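Putative tryptophan halogenase (Xanthomonas campestris pv. campestris, PDB 6Y1W) is probably a flavin-dependent halogenase that uses reduced FAD to halogenate an aromatic substrate, as its tryptophan-halogenase relatives do. Local coordinates at residues A[227-232]-A[323-328]; A[144-149]-A[260-265]. All blocks are in the same frame, centred on the assembly; numbering follows the deposited sequence.

Interaction 1: residues A[227-232]-A[323-328]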
# COMPACT_ATOMS: atom_id res chain seq x y z
N LEU A 227 -20.13 8.89 -24.85
CA LEU A 227 -21.45 8.52 -25.38
C LEU A 227 -22.23 7.62 -24.42
O LEU A 227 -23.47 7.69 -24.36
CB LEU A 227 -21.28 7.80 -26.71
CG LEU A 227 -20.60 8.51 -27.88
CD1 LEU A 227 -20.65 7.62 -29.10
CD2 LEU A 227 -21.29 9.83 -28.16
N LEU A 228 -21.54 6.73 -23.73
CA LEU A 228 -22.24 5.80 -22.85
C LEU A 228 -22.33 6.30 -21.41
O LEU A 228 -23.43 6.42 -20.85
CB LEU A 228 -21.57 4.41 -22.90
CG LEU A 228 -21.32 3.83 -24.31
CD1 LEU A 228 -20.74 2.39 -24.19
CD2 LEU A 228 -22.58 3.80 -25.13
N ILE A 229 -21.18 6.58 -20.77
CA ILE A 229 -21.17 6.90 -19.35
C ILE A 229 -21.80 8.27 -19.14
O ILE A 229 -22.42 8.51 -18.09
CB ILE A 229 -19.74 6.81 -18.79
CG1 ILE A 229 -19.70 6.82 -17.26
CG2 ILE A 229 -18.84 7.93 -19.38
CD1 ILE A 229 -20.10 5.48 -16.59
N GLY A 230 -21.67 9.15 -20.12
CA GLY A 230 -22.18 10.51 -20.00
C GLY A 230 -23.50 10.74 -20.70
O GLY A 230 -24.52 11.02 -20.04
N GLN A 231 -23.52 10.61 -22.02
CA GLN A 231 -24.72 11.00 -22.76
C GLN A 231 -25.88 10.06 -22.49
O GLN A 231 -27.04 10.50 -22.51
CB GLN A 231 -24.42 11.04 -24.25
CG GLN A 231 -23.31 12.06 -24.60
CD GLN A 231 -23.20 12.37 -26.07
OE1 GLN A 231 -24.19 12.39 -26.79
NE2 GLN A 231 -21.99 12.64 -26.53
N THR A 232 -25.61 8.79 -22.21
CA THR A 232 -26.67 7.80 -21.98
C THR A 232 -26.96 7.63 -20.50
O THR A 232 -28.09 7.82 -20.05
CB THR A 232 -26.28 6.44 -22.60
OG1 THR A 232 -26.04 6.58 -24.00
CG2 THR A 232 -27.43 5.42 -22.39
N ASN A 323 -10.87 16.91 -14.36
CA ASN A 323 -12.08 16.34 -13.79
C ASN A 323 -11.95 14.84 -13.53
O ASN A 323 -11.07 14.15 -14.08
CB ASN A 323 -13.27 16.57 -14.72
CG ASN A 323 -13.30 15.55 -15.85
OD1 ASN A 323 -13.86 14.46 -15.72
ND2 ASN A 323 -12.61 15.88 -16.95
N GLN A 324 -12.88 14.32 -12.73
CA GLN A 324 -13.05 12.87 -12.59
C GLN A 324 -14.54 12.57 -12.68
O GLN A 324 -15.35 13.27 -12.06
CB GLN A 324 -12.44 12.30 -11.28
CG GLN A 324 -13.30 12.38 -9.97
CD GLN A 324 -12.79 11.50 -8.81
OE1 GLN A 324 -12.77 10.26 -8.90
NE2 GLN A 324 -12.39 12.13 -7.72
N ARG A 325 -14.89 11.56 -13.47
CA ARG A 325 -16.25 11.06 -13.50
C ARG A 325 -16.63 10.63 -12.08
O ARG A 325 -15.80 10.04 -11.37
CB ARG A 325 -16.29 9.88 -14.49
CG ARG A 325 -17.61 9.44 -15.05
CD ARG A 325 -18.33 10.49 -15.87
NE ARG A 325 -17.75 10.86 -17.15
CZ ARG A 325 -18.43 11.55 -18.07
NH1 ARG A 325 -17.84 11.90 -19.21
NH2 ARG A 325 -19.69 11.92 -17.85
N HIS A 326 -17.86 10.95 -11.64
CA HIS A 326 -18.22 10.62 -10.26
C HIS A 326 -18.15 9.13 -9.99
O HIS A 326 -17.76 8.71 -8.89
CB HIS A 326 -19.63 11.13 -9.94
CG HIS A 326 -19.69 12.60 -9.77
ND1 HIS A 326 -18.83 13.28 -8.93
CD2 HIS A 326 -20.46 13.54 -10.36
CE1 HIS A 326 -19.10 14.57 -8.98
NE2 HIS A 326 -20.09 14.76 -9.85
N ARG A 327 -18.59 8.32 -10.95
CA ARG A 327 -18.42 6.88 -10.87
C ARG A 327 -17.88 6.44 -12.22
O ARG A 327 -18.36 6.90 -13.25
CB ARG A 327 -19.77 6.20 -10.55
CG ARG A 327 -20.31 6.62 -9.20
CD ARG A 327 -21.73 6.09 -8.95
NE ARG A 327 -22.70 6.54 -9.94
CZ ARG A 327 -23.15 7.79 -10.04
NH1 ARG A 327 -22.72 8.74 -9.21
NH2 ARG A 327 -24.05 8.09 -10.98
N VAL A 328 -16.83 5.62 -12.21
CA VAL A 328 -16.31 5.18 -13.50
C VAL A 328 -16.98 3.90 -13.97
O VAL A 328 -17.00 3.65 -15.19
CB VAL A 328 -14.78 5.03 -13.46
CG1 VAL A 328 -14.16 6.42 -13.37
CG2 VAL A 328 -14.33 4.22 -12.27
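Ile229, in the short helix 227-232, and Val328, beyond the strand 323-325, have the closest alpha carbons at 7.8 Å, a spacing that leaves side chains to bridge the gap, and no hydrogen bond crosses it. The bridge is made by Ile229 and Arg325, which lie alongside each other, pointing opposite ways. Ile229 CG1 lies 4.0 Å from Arg325 CG, aliphatic carbon against aliphatic carbon. Further out, Ile229 CG2 rests over one face of the guanidinium, displaced toward its rim and 3.8 Å from Arg325 NE. With CG1 anti to the backbone N (chi1 -167°), Ile229 turns its longer branch on toward the loop, where CD1 stands 3.9 Å from Val328 O and 4.0 Å from Arg327 O, a carbonyl buried without a polar partner. Past the isoleucine, Arg325 NH2 comes within 3.6 Å of Gly230 CA, so the guanidinium end lies against bare backbone at the glycine. The helix is irregular, its hydrogen bonding sparse, and it opens into a pi-type turn, while 323-325 is the middle strand of a small three-stranded antiparallel sheet; the contact thus ties that sheet to a helix following strand 217-220 of the sheet that carries the predicted FAD site, consistent with a Rossmann-type fold. Bends at chi2 and chi3 (62° and 69°) curve the arginine along Ile229, so that CG and CD pass CG1 and the guanidinium reaches CG2. Polar partners fix its rotation: NH2 bonds to Val235 O and NE to Ala339 O, of the residue after Leu338, which is predicted to bind FAD and whose side chain is about 8 Å from that of Arg325.

Interaction 2: residues A[144-149]-A[260-265]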
# COMPACT_ATOMS: atom_id res chain seq x y z
N ARG A 144 20.91 11.57 -13.33
CA ARG A 144 22.15 11.82 -14.04
C ARG A 144 22.07 11.32 -15.49
O ARG A 144 22.65 11.93 -16.39
CB ARG A 144 23.32 11.16 -13.31
CG ARG A 144 23.67 11.86 -11.99
CD ARG A 144 24.33 13.21 -12.23
NE ARG A 144 25.64 12.97 -12.88
CZ ARG A 144 26.09 13.57 -13.98
NH1 ARG A 144 25.38 14.50 -14.59
NH2 ARG A 144 27.30 13.24 -14.47
N ALA A 145 21.33 10.22 -15.73
CA ALA A 145 21.16 9.75 -17.10
C ALA A 145 20.34 10.74 -17.92
O ALA A 145 20.51 10.86 -19.15
CB ALA A 145 20.51 8.37 -17.11
N ALA A 146 19.42 11.46 -17.27
CA ALA A 146 18.71 12.53 -17.96
C ALA A 146 19.67 13.64 -18.33
O ALA A 146 19.62 14.16 -19.44
CB ALA A 146 17.57 13.06 -17.08
N GLN A 147 20.56 14.01 -17.40
CA GLN A 147 21.47 15.11 -17.68
C GLN A 147 22.44 14.78 -18.80
O GLN A 147 22.81 15.68 -19.56
CB GLN A 147 22.26 15.47 -16.43
CG GLN A 147 21.33 16.09 -15.40
CD GLN A 147 22.06 16.50 -14.13
OE1 GLN A 147 22.97 15.82 -13.67
NE2 GLN A 147 21.64 17.62 -13.55
N GLU A 148 22.90 13.54 -18.86
CA GLU A 148 23.97 13.18 -19.80
C GLU A 148 23.46 12.50 -21.06
O GLU A 148 24.27 12.19 -21.93
CB GLU A 148 25.00 12.26 -19.13
CG GLU A 148 25.65 12.84 -17.86
CD GLU A 148 26.37 14.14 -18.12
OE1 GLU A 148 26.82 14.35 -19.28
OE2 GLU A 148 26.49 14.95 -17.17
N GLY A 149 22.16 12.21 -21.15
CA GLY A 149 21.62 11.63 -22.37
C GLY A 149 22.04 10.20 -22.64
O GLY A 149 22.30 9.83 -23.80
N PRO A 260 18.30 12.24 -29.62
CA PRO A 260 17.16 12.31 -28.70
C PRO A 260 17.61 12.31 -27.25
O PRO A 260 18.35 11.42 -26.82
CB PRO A 260 16.35 11.05 -29.04
CG PRO A 260 17.41 10.08 -29.59
CD PRO A 260 18.35 10.98 -30.37
N VAL A 261 17.13 13.30 -26.48
CA VAL A 261 17.38 13.29 -25.03
C VAL A 261 16.60 12.17 -24.36
O VAL A 261 15.78 11.48 -24.99
CB VAL A 261 17.04 14.65 -24.40
CG1 VAL A 261 17.94 15.80 -24.99
CG2 VAL A 261 15.53 15.00 -24.54
N THR A 262 16.89 11.93 -23.08
CA THR A 262 16.26 10.85 -22.31
C THR A 262 15.19 11.37 -21.36
O THR A 262 14.71 10.60 -20.52
CB THR A 262 17.29 10.07 -21.50
OG1 THR A 262 18.10 10.98 -20.75
CG2 THR A 262 18.22 9.17 -22.44
N PHE A 263 14.74 12.61 -21.53
CA PHE A 263 13.74 13.18 -20.64
C PHE A 263 12.67 13.88 -21.46
O PHE A 263 12.88 14.28 -22.61
CB PHE A 263 14.39 14.15 -19.63
CG PHE A 263 15.13 15.28 -20.29
CD1 PHE A 263 14.44 16.41 -20.69
CD2 PHE A 263 16.50 15.19 -20.56
CE1 PHE A 263 15.10 17.44 -21.33
CE2 PHE A 263 17.17 16.22 -21.22
CZ PHE A 263 16.48 17.34 -21.60
N THR A 264 11.50 14.01 -20.85
CA THR A 264 10.44 14.90 -21.33
C THR A 264 10.72 16.27 -20.74
O THR A 264 11.13 16.35 -19.59
CB THR A 264 9.09 14.37 -20.86
OG1 THR A 264 8.80 13.13 -21.52
CG2 THR A 264 7.98 15.41 -21.11
N ARG A 265 10.54 17.32 -21.53
CA ARG A 265 10.73 18.67 -21.00
C ARG A 265 9.38 19.30 -20.70
O ARG A 265 8.46 19.22 -21.52
CB ARG A 265 11.53 19.54 -21.98
CG ARG A 265 12.04 20.84 -21.36
CD ARG A 265 12.97 21.54 -22.35
NE ARG A 265 12.20 22.25 -23.37
CZ ARG A 265 12.72 22.71 -24.50
NH1 ARG A 265 14.02 22.53 -24.74
NH2 ARG A 265 11.94 23.37 -25.36
O HOH W 1 19.22 13.58 -22.18
O HOH W 2 21.03 11.73 -25.92
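Thr262 and the end of helix 141-148 meet through a side chain that points toward the helix from the chain leading into strand 263-268. Its CB is 4.1 Å from Ala145 O, and from there the two branches part. OG1 takes the position between backbone N and carbonyl carbon (chi1 50°), which brings it to the helix end, where it donates a 2.9 Å hydrogen bond to Ala145 O. The approach is well off the carbonyl axis: the C=O...O angle is 116° and the hydroxyl stands above the carbonyl plane, not on a lone pair. Ala145 O also receives a weak backbone bond from Gly149 N, so the threonine adds a second donor at the last turn. Reaching Ala145 O from above its carbonyl plane brings OG1 close against Ala146 CA, at 3.2 Å. The other branch, CG2, packs on Gly149, 4.0 Å from its C atom; Gly149 has positive phi (70°) and leaves the helical conformation there.

Phe263 follows with its ring edge-on to the same turn: Ala146 O lies near the ring plane, 3.5 Å from CD2, while Val261 CG2 covers one face over the ring centre. Ala146 O is held by a water as well, which donates to it and accepts from Thr262 N. A second water donates to both Gly149 O and Pro260 O, extending the link to Pro260.

Together these contacts set the C-terminal turn of helix 141-148 against the region where the chain enters strand 263-268 of the seven-stranded mixed sheet. Val90 touches both Ala146 and Thr262, and the side chain of Phe263 is about 6 Å from that of Lys89, the predicted active-site lysine, while helix 492-499 borders the junction through His492 and helix 468-486 packs against Arg144 and Glu148.

How the interactions relate
Interactions 1 and 2 lie on opposite sides of the chain's centre, with centres about 38 Å apart and nearest atoms about 20 Å apart, and they share no helix or strand. Along the sequence their segments alternate, so the chain passes between the two regions repeatedly. Interaction 1 is a surface contact near the Rossmann-type sheet, made by apolar packing against an arginine whose polar bonds go to other loops. Interaction 2 is buried near the predicted active-site lysine and relies on a direct hydrogen bond and two bridging waters that satisfy carbonyls at and just beyond a helix end and on the facing chain. The chemistry thus differs: apolar contact around a charged group in one, backbone carbonyls met by hydroxyl and water in the other.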